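Embryonic developmental protein tofu-6 (Caenorhabditis elegans, PDB 7OCX) probably acts in piRNA (21U-RNA) biogenesis as a subunit of the PETISCO complex, where its RNA recognition motif domain pairs with that of PID-3. Local coordinates at residues A17-R22 against A68-V73; E72-L77 against V91-N96. All blocks are in the same frame, centred on the assembly; numbering follows the deposited sequence.

Contact 1 of 2, residues A17-R22 against A68-V73; sequences AGFHIR and ADADEV
Phe19 reaches from the strand toward the helix and sets the far end of its ring against Ala70 and Val73. The apolar contacts are made by the CZ-CE2 side of the ring. Phe19 CZ stands 3.8 Å from Ala70 CB, and Phe19 CE2 is equally close to that methyl. The side chains of Phe19 and Val73 approach each other from opposite directions; Val73 CG1 is 3.9 Å from Phe19 CZ and meets the ring obliquely. That branch lies anti to the backbone N of Val73 (chi1 169°), which turns it to the aromatic ring, while CG2 takes the position beside the backbone N.

Polar atoms take part through the backbone alone. The carbonyl oxygen of Ala70 lies in the plane of the Phe19 ring, at its edge, 3.4 Å from CZ, so the ring rim and not its pi face meets this oxygen. One residue before the strand, the oxygen of Ala17 packs 3.8 Å from Ala70 CB. The small Ala70 side chain is thus touched by both the backbone of Ala17 and the ring of Phe19, and the CA atoms of Ala17 and Ala70 are 5.2 Å apart.

All four touching residues are buried. This is part of the hydrophobic core of an RNA recognition motif, where helix 67-75 packs on the central strand 18-25 of the antiparallel sheet. Strands 57-64 and 87-93 flank that strand; Phe19 also touches Val91 on the latter, and Val73 meets Phe37 of helix 30-38.

Contact 2 of 2, residues E72-L77 against V91-N96; sequences EVRKNL and VTDHKN
Arg74 and Asp93 form a salt bridge in which two nitrogens of the guanidinium grip a single oxygen. Arg74 NE donates to Asp93 OD1 at 2.8 Å. Arg74 NH2 reaches Asp93 OD1 at 2.7 Å, and neither bond is straight (142° and 145° at the hydrogen). OD1 lies in the guanidinium plane, at its edge, but the two flat groups are turned 60° apart, so both donors arrive from one face of the carboxylate: NE on the syn side, tilted out of plane, and NH2 from above. The Arg74 chain, extended from CG to NE, carries the group across. Its NH1 is engaged separately, by Asp71 OD1 and the backbone oxygen of Asp16. In this RNA recognition motif the bridge fastens the C-terminal end of the second helix, 67-75, to the last strand, 87-93. With an alanine at Arg74 the Asp93 carboxylate would probably be left without its charged mate and freer to turn, and Asp71 OD1 without this bridge. Beside the charged pair, Leu77 crosses Val91 at about a right angle, its CD1 methyl 4.1 Å from Val91 CB. The backbone of Val91 is hydrogen-bonded to Gly80, and Arg74 also packs on Arg73 of the PID-3 chain.

How the contacts relate
From the N terminus, the chain lays down strand 18-25, passes through helix 30-38 and two further strands, and enters helix 67-75, where contact 1 closes a long loop with 45 residues between its segments. Contact 2 begins on the same helix, sharing Glu72 and Val73, and closes a much shorter loop through strand 81-84 to strand 87-93. The two loops therefore follow one another, overlapping only in those shared residues. Because strands 18-25 and 87-93 are neighbours in the sheet, both contacts tie one helix to adjoining strands, with centres about 4 Å apart. Probable backbone hydrogen bonds, such as His20 N to Thr92 O, join them directly.

Contact 1 of 2, residues A17-R22 against A68-V73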
ATOM      1  N   ALA C  17       6.500  -6.155  17.372  1.00 34.32           N
ATOM      2  CA  ALA C  17       7.394  -5.448  16.467  1.00 36.77           C
ATOM      3  C   ALA C  17       8.337  -4.510  17.197  1.00 34.82           C
ATOM      4  O   ALA C  17       9.208  -3.915  16.558  1.00 35.59           O
ATOM      5  CB  ALA C  17       6.593  -4.649  15.432  1.00 38.95           C
ATOM      6  N   GLY C  18       8.208  -4.394  18.513  1.00 36.39           N
ATOM      7  CA  GLY C  18       8.954  -3.404  19.255  1.00 34.30           C
ATOM      8  C   GLY C  18       9.908  -3.930  20.304  1.00 37.67           C
ATOM      9  O   GLY C  18       9.750  -5.039  20.832  1.00 41.32           O
ATOM     10  N   PHE C  19      10.893  -3.097  20.637  1.00 35.36           N
ATOM     11  CA  PHE C  19      11.953  -3.464  21.553  1.00 44.19           C
ATOM     12  C   PHE C  19      12.234  -2.348  22.545  1.00 40.62           C
ATOM     13  O   PHE C  19      12.154  -1.163  22.210  1.00 37.66           O
ATOM     14  CB  PHE C  19      13.249  -3.748  20.810  1.00 41.43           C
ATOM     15  CG  PHE C  19      13.142  -4.835  19.815  1.00 40.88           C
ATOM     16  CD1 PHE C  19      13.091  -6.155  20.221  1.00 43.45           C
ATOM     17  CD2 PHE C  19      13.079  -4.543  18.465  1.00 38.82           C
ATOM     18  CE1 PHE C  19      12.993  -7.155  19.295  1.00 46.81           C
ATOM     19  CE2 PHE C  19      12.991  -5.538  17.535  1.00 41.84           C
ATOM     20  CZ  PHE C  19      12.937  -6.850  17.953  1.00 46.68           C
ATOM     21  N   HIS C  20      12.581  -2.750  23.767  1.00 40.32           N
ATOM     22  CA  HIS C  20      13.227  -1.870  24.731  1.00 48.79           C
ATOM     23  C   HIS C  20      14.730  -2.048  24.571  1.00 45.93           C
ATOM     24  O   HIS C  20      15.215  -3.176  24.403  1.00 46.00           O
ATOM     25  CB  HIS C  20      12.803  -2.202  26.162  1.00 52.58           C
ATOM     26  CG  HIS C  20      11.370  -1.872  26.457  1.00 58.91           C
ATOM     27  ND1 HIS C  20      10.887  -0.579  26.483  1.00 62.27           N
ATOM     28  CD2 HIS C  20      10.317  -2.672  26.754  1.00 61.02           C
ATOM     29  CE1 HIS C  20       9.598  -0.600  26.772  1.00 71.82           C
ATOM     30  NE2 HIS C  20       9.227  -1.858  26.942  1.00 64.50           N
ATOM     31  N   ILE C  21      15.460  -0.933  24.606  1.00 45.96           N
ATOM     32  CA  ILE C  21      16.894  -0.896  24.345  1.00 46.72           C
ATOM     33  C   ILE C  21      17.596  -0.321  25.561  1.00 45.94           C
ATOM     34  O   ILE C  21      17.274   0.794  25.986  1.00 47.24           O
ATOM     35  CB  ILE C  21      17.249  -0.016  23.134  1.00 44.32           C
ATOM     36  CG1 ILE C  21      16.343  -0.293  21.951  1.00 42.50           C
ATOM     37  CG2 ILE C  21      18.719  -0.219  22.801  1.00 43.29           C
ATOM     38  CD1 ILE C  21      16.435  -1.658  21.436  1.00 37.60           C
ATOM     39  N   ARG C  22      18.597  -1.033  26.070  1.00 45.97           N
ATOM     40  CA  ARG C  22      19.416  -0.524  27.163  1.00 57.02           C
ATOM     41  C   ARG C  22      20.882  -0.522  26.742  1.00 49.05           C
ATOM     42  O   ARG C  22      21.268  -1.152  25.752  1.00 51.17           O
ATOM     43  CB  ARG C  22      19.216  -1.374  28.423  1.00 63.64           C
ATOM     44  CG  ARG C  22      17.830  -1.222  29.035  1.00 68.17           C
ATOM     45  CD  ARG C  22      17.863  -0.496  30.368  1.00 77.80           C
ATOM     46  NE  ARG C  22      18.271  -1.376  31.458  1.00 98.86           N
ATOM     47  CZ  ARG C  22      19.421  -1.295  32.115  1.00111.88           C
ATOM     48  NH1 ARG C  22      20.329  -0.379  31.817  1.00108.90           N
ATOM     49  NH2 ARG C  22      19.662  -2.154  33.101  1.00117.67           N
ATOM     50  N   ALA C  68       8.207  -9.069  10.734  1.00 39.01           N
ATOM     51  CA  ALA C  68       9.285  -9.669   9.959  1.00 46.17           C
ATOM     52  C   ALA C  68      10.602  -8.912  10.140  1.00 46.73           C
ATOM     53  O   ALA C  68      11.659  -9.538  10.269  1.00 55.89           O
ATOM     54  CB  ALA C  68       8.881  -9.734   8.484  1.00 52.94           C
ATOM     55  N   ASP C  69      10.562  -7.577  10.152  1.00 48.19           N
ATOM     56  CA  ASP C  69      11.771  -6.799  10.453  1.00 44.93           C
ATOM     57  C   ASP C  69      12.261  -7.071  11.869  1.00 49.58           C
ATOM     58  O   ASP C  69      13.470  -7.204  12.106  1.00 50.08           O
ATOM     59  CB  ASP C  69      11.503  -5.302  10.305  1.00 49.67           C
ATOM     60  CG  ASP C  69      11.167  -4.884   8.891  1.00 50.12           C
ATOM     61  OD1 ASP C  69      11.659  -5.530   7.946  1.00 47.52           O
ATOM     62  OD2 ASP C  69      10.385  -3.908   8.748  1.00 51.68           O
ATOM     63  N   ALA C  70      11.337  -7.091  12.835  1.00 42.64           N
ATOM     64  CA  ALA C  70      11.695  -7.348  14.226  1.00 42.72           C
ATOM     65  C   ALA C  70      12.257  -8.747  14.409  1.00 48.16           C
ATOM     66  O   ALA C  70      13.125  -8.960  15.265  1.00 49.32           O
ATOM     67  CB  ALA C  70      10.472  -7.158  15.123  1.00 40.87           C
ATOM     68  N   ASP C  71      11.764  -9.720  13.635  1.00 47.68           N
ATOM     69  CA  ASP C  71      12.349 -11.055  13.692  1.00 56.60           C
ATOM     70  C   ASP C  71      13.780 -11.059  13.150  1.00 54.65           C
ATOM     71  O   ASP C  71      14.650 -11.744  13.702  1.00 60.48           O
ATOM     72  CB  ASP C  71      11.485 -12.068  12.930  1.00 57.20           C
ATOM     73  CG  ASP C  71      10.207 -12.438  13.682  1.00 59.17           C
ATOM     74  OD1 ASP C  71      10.129 -12.177  14.904  1.00 56.08           O
ATOM     75  OD2 ASP C  71       9.323 -13.083  13.092  1.00 58.48           O
ATOM     76  N   GLU C  72      14.047 -10.302  12.072  1.00 59.66           N
ATOM     77  CA  GLU C  72      15.424 -10.204  11.574  1.00 64.98           C
ATOM     78  C   GLU C  72      16.351  -9.560  12.600  1.00 65.03           C
ATOM     79  O   GLU C  72      17.553  -9.847  12.613  1.00 69.03           O
ATOM     80  CB  GLU C  72      15.491  -9.421  10.254  1.00 68.30           C
ATOM     81  CG  GLU C  72      14.669  -9.993   9.094  1.00 80.25           C
ATOM     82  CD  GLU C  72      15.519 -10.775   8.085  1.00 99.99           C
ATOM     83  OE1 GLU C  72      14.982 -11.700   7.441  1.00 95.43           O
ATOM     84  OE2 GLU C  72      16.716 -10.447   7.912  1.00 95.00           O
ATOM     85  N   VAL C  73      15.827  -8.674  13.453  1.00 54.80           N
ATOM     86  CA  VAL C  73      16.603  -8.209  14.598  1.00 55.23           C
ATOM     87  C   VAL C  73      16.850  -9.355  15.567  1.00 61.57           C
ATOM     88  O   VAL C  73      17.998  -9.657  15.918  1.00 67.03           O
ATOM     89  CB  VAL C  73      15.896  -7.035  15.299  1.00 49.61           C
ATOM     90  CG1 VAL C  73      16.559  -6.738  16.633  1.00 50.39           C
ATOM     91  CG2 VAL C  73      15.932  -5.811  14.416  1.00 47.98           C
TER

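Contact 2 of 2, residues E72-L77 against V91-N96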
ATOM      1  N   GLU C  72      14.047 -10.302  12.072  1.00 59.66           N
ATOM      2  CA  GLU C  72      15.424 -10.204  11.574  1.00 64.98           C
ATOM      3  C   GLU C  72      16.351  -9.560  12.600  1.00 65.03           C
ATOM      4  O   GLU C  72      17.553  -9.847  12.613  1.00 69.03           O
ATOM      5  CB  GLU C  72      15.491  -9.421  10.254  1.00 68.30           C
ATOM      6  CG  GLU C  72      14.669  -9.993   9.094  1.00 80.25           C
ATOM      7  CD  GLU C  72      15.519 -10.775   8.085  1.00 99.99           C
ATOM      8  OE1 GLU C  72      14.982 -11.700   7.441  1.00 95.43           O
ATOM      9  OE2 GLU C  72      16.716 -10.447   7.912  1.00 95.00           O
ATOM     10  N   VAL C  73      15.827  -8.674  13.453  1.00 54.80           N
ATOM     11  CA  VAL C  73      16.603  -8.209  14.598  1.00 55.23           C
ATOM     12  C   VAL C  73      16.850  -9.355  15.567  1.00 61.57           C
ATOM     13  O   VAL C  73      17.998  -9.657  15.918  1.00 67.03           O
ATOM     14  CB  VAL C  73      15.896  -7.035  15.299  1.00 49.61           C
ATOM     15  CG1 VAL C  73      16.559  -6.738  16.633  1.00 50.39           C
ATOM     16  CG2 VAL C  73      15.932  -5.811  14.416  1.00 47.98           C
ATOM     17  N   ARG C  74      15.778 -10.020  16.007  1.00 54.46           N
ATOM     18  CA  ARG C  74      15.924 -11.137  16.935  1.00 61.27           C
ATOM     19  C   ARG C  74      16.932 -12.165  16.425  1.00 68.96           C
ATOM     20  O   ARG C  74      17.576 -12.849  17.232  1.00 68.83           O
ATOM     21  CB  ARG C  74      14.550 -11.778  17.194  1.00 57.80           C
ATOM     22  CG  ARG C  74      13.556 -10.843  17.922  1.00 52.53           C
ATOM     23  CD  ARG C  74      12.249 -11.517  18.376  1.00 62.05           C
ATOM     24  NE  ARG C  74      11.398 -10.565  19.082  1.00 57.19           N
ATOM     25  CZ  ARG C  74      10.453  -9.818  18.528  1.00 50.22           C
ATOM     26  NH1 ARG C  74      10.060 -10.004  17.280  1.00 51.02           N
ATOM     27  NH2 ARG C  74       9.901  -8.847  19.247  1.00 48.95           N
ATOM     28  N   LYS C  75      17.103 -12.276  15.098  1.00 70.98           N
ATOM     29  CA  LYS C  75      18.057 -13.248  14.560  1.00 81.41           C
ATOM     30  C   LYS C  75      19.502 -12.874  14.874  1.00 77.92           C
ATOM     31  O   LYS C  75      20.315 -13.751  15.195  1.00 83.24           O
ATOM     32  CB  LYS C  75      17.923 -13.413  13.042  1.00 79.86           C
ATOM     33  CG  LYS C  75      16.706 -14.165  12.540  1.00 83.82           C
ATOM     34  CD  LYS C  75      16.620 -14.142  11.012  1.00 81.95           C
ATOM     35  CE  LYS C  75      15.279 -13.584  10.542  1.00 89.58           C
ATOM     36  NZ  LYS C  75      14.270 -14.640  10.209  1.00 93.09           N
ATOM     37  N   ASN C  76      19.854 -11.586  14.746  1.00 70.40           N
ATOM     38  CA  ASN C  76      21.236 -11.158  14.918  1.00 73.33           C
ATOM     39  C   ASN C  76      21.606 -10.926  16.373  1.00 75.62           C
ATOM     40  O   ASN C  76      22.695 -10.411  16.650  1.00 73.37           O
ATOM     41  CB  ASN C  76      21.525  -9.881  14.127  1.00 77.97           C
ATOM     42  CG  ASN C  76      21.310 -10.055  12.643  1.00 83.32           C
ATOM     43  OD1 ASN C  76      20.258 -10.525  12.212  1.00 78.64           O
ATOM     44  ND2 ASN C  76      22.342  -9.752  11.854  1.00 82.45           N
ATOM     45  N   LEU C  77      20.744 -11.300  17.307  1.00 68.34           N
ATOM     46  CA  LEU C  77      21.068 -11.111  18.709  1.00 71.61           C
ATOM     47  C   LEU C  77      21.933 -12.262  19.210  1.00 74.06           C
ATOM     48  O   LEU C  77      22.020 -13.329  18.596  1.00 83.16           O
ATOM     49  CB  LEU C  77      19.791 -11.020  19.533  1.00 64.21           C
ATOM     50  CG  LEU C  77      18.958  -9.763  19.293  1.00 66.16           C
ATOM     51  CD1 LEU C  77      17.926  -9.653  20.413  1.00 62.34           C
ATOM     52  CD2 LEU C  77      19.781  -8.483  19.229  1.00 67.00           C
ATOM     53  N   VAL C  91      18.642  -5.716  24.432  1.00 61.34           N
ATOM     54  CA  VAL C  91      17.402  -5.643  23.660  1.00 54.39           C
ATOM     55  C   VAL C  91      16.393  -6.597  24.277  1.00 56.98           C
ATOM     56  O   VAL C  91      16.699  -7.774  24.503  1.00 58.25           O
ATOM     57  CB  VAL C  91      17.647  -5.978  22.176  1.00 53.55           C
ATOM     58  CG1 VAL C  91      16.347  -5.958  21.358  1.00 50.52           C
ATOM     59  CG2 VAL C  91      18.662  -5.004  21.591  1.00 51.52           C
ATOM     60  N   THR C  92      15.199  -6.087  24.571  1.00 54.08           N
ATOM     61  CA  THR C  92      14.121  -6.894  25.121  1.00 53.75           C
ATOM     62  C   THR C  92      12.835  -6.567  24.387  1.00 45.84           C
ATOM     63  O   THR C  92      12.681  -5.498  23.809  1.00 44.42           O
ATOM     64  CB  THR C  92      13.947  -6.700  26.632  1.00 55.83           C
ATOM     65  OG1 THR C  92      13.743  -5.321  26.949  1.00 61.38           O
ATOM     66  CG2 THR C  92      15.142  -7.233  27.377  1.00 55.98           C
ATOM     67  N   ASP C  93      11.906  -7.517  24.388  1.00 49.51           N
ATOM     68  CA  ASP C  93      10.675  -7.350  23.627  1.00 51.24           C
ATOM     69  C   ASP C  93       9.724  -6.415  24.359  1.00 52.65           C
ATOM     70  O   ASP C  93       9.514  -6.553  25.566  1.00 55.36           O
ATOM     71  CB  ASP C  93       9.965  -8.689  23.425  1.00 54.56           C
ATOM     72  CG  ASP C  93      10.725  -9.649  22.535  1.00 56.34           C
ATOM     73  OD1 ASP C  93      11.323  -9.233  21.522  1.00 53.68           O
ATOM     74  OD2 ASP C  93      10.731 -10.845  22.878  1.00 64.86           O
ATOM     75  N   HIS C  94       9.115  -5.493  23.622  1.00 52.22           N
ATOM     76  CA  HIS C  94       8.081  -4.634  24.185  1.00 51.34           C
ATOM     77  C   HIS C  94       6.725  -5.339  24.144  1.00 52.80           C
ATOM     78  O   HIS C  94       6.417  -6.057  23.191  1.00 51.85           O
ATOM     79  CB  HIS C  94       7.996  -3.324  23.398  1.00 57.94           C
ATOM     80  CG  HIS C  94       6.771  -2.526  23.710  1.00 54.25           C
ATOM     81  ND1 HIS C  94       5.559  -2.760  23.099  1.00 61.54           N
ATOM     82  CD2 HIS C  94       6.572  -1.492  24.561  1.00 57.96           C
ATOM     83  CE1 HIS C  94       4.657  -1.924  23.581  1.00 57.55           C
ATOM     84  NE2 HIS C  94       5.249  -1.134  24.460  1.00 61.17           N
ATOM     85  N   LYS C  95       5.910  -5.124  25.183  1.00 55.11           N
ATOM     86  CA  LYS C  95       4.568  -5.687  25.261  1.00 61.08           C
ATOM     87  C   LYS C  95       3.555  -4.566  25.483  1.00 61.45           C
ATOM     88  O   LYS C  95       3.781  -3.668  26.299  1.00 58.29           O
ATOM     89  CB  LYS C  95       4.442  -6.723  26.402  1.00 59.81           C
ATOM     90  CG  LYS C  95       5.476  -7.840  26.359  1.00 61.94           C
ATOM     91  CD  LYS C  95       5.127  -8.925  25.346  1.00 61.37           C
ATOM     92  CE  LYS C  95       6.397  -9.564  24.806  1.00 59.72           C
ATOM     93  NZ  LYS C  95       6.188 -10.861  24.114  1.00 67.73           N
ATOM     94  N   ASN C  96       2.433  -4.622  24.765  1.00 62.18           N
ATOM     95  CA  ASN C  96       1.377  -3.635  24.957  1.00 58.85           C
ATOM     96  C   ASN C  96       0.606  -3.939  26.244  1.00 56.76           C
ATOM     97  O   ASN C  96       0.602  -5.065  26.747  1.00 60.34           O
ATOM     98  CB  ASN C  96       0.421  -3.628  23.762  1.00 55.66           C
ATOM     99  CG  ASN C  96       1.036  -3.000  22.515  1.00 59.70           C
ATOM    100  OD1 ASN C  96       1.558  -1.886  22.545  1.00 55.78           O
ATOM    101  ND2 ASN C  96       0.976  -3.732  21.407  1.00 56.38           N
TER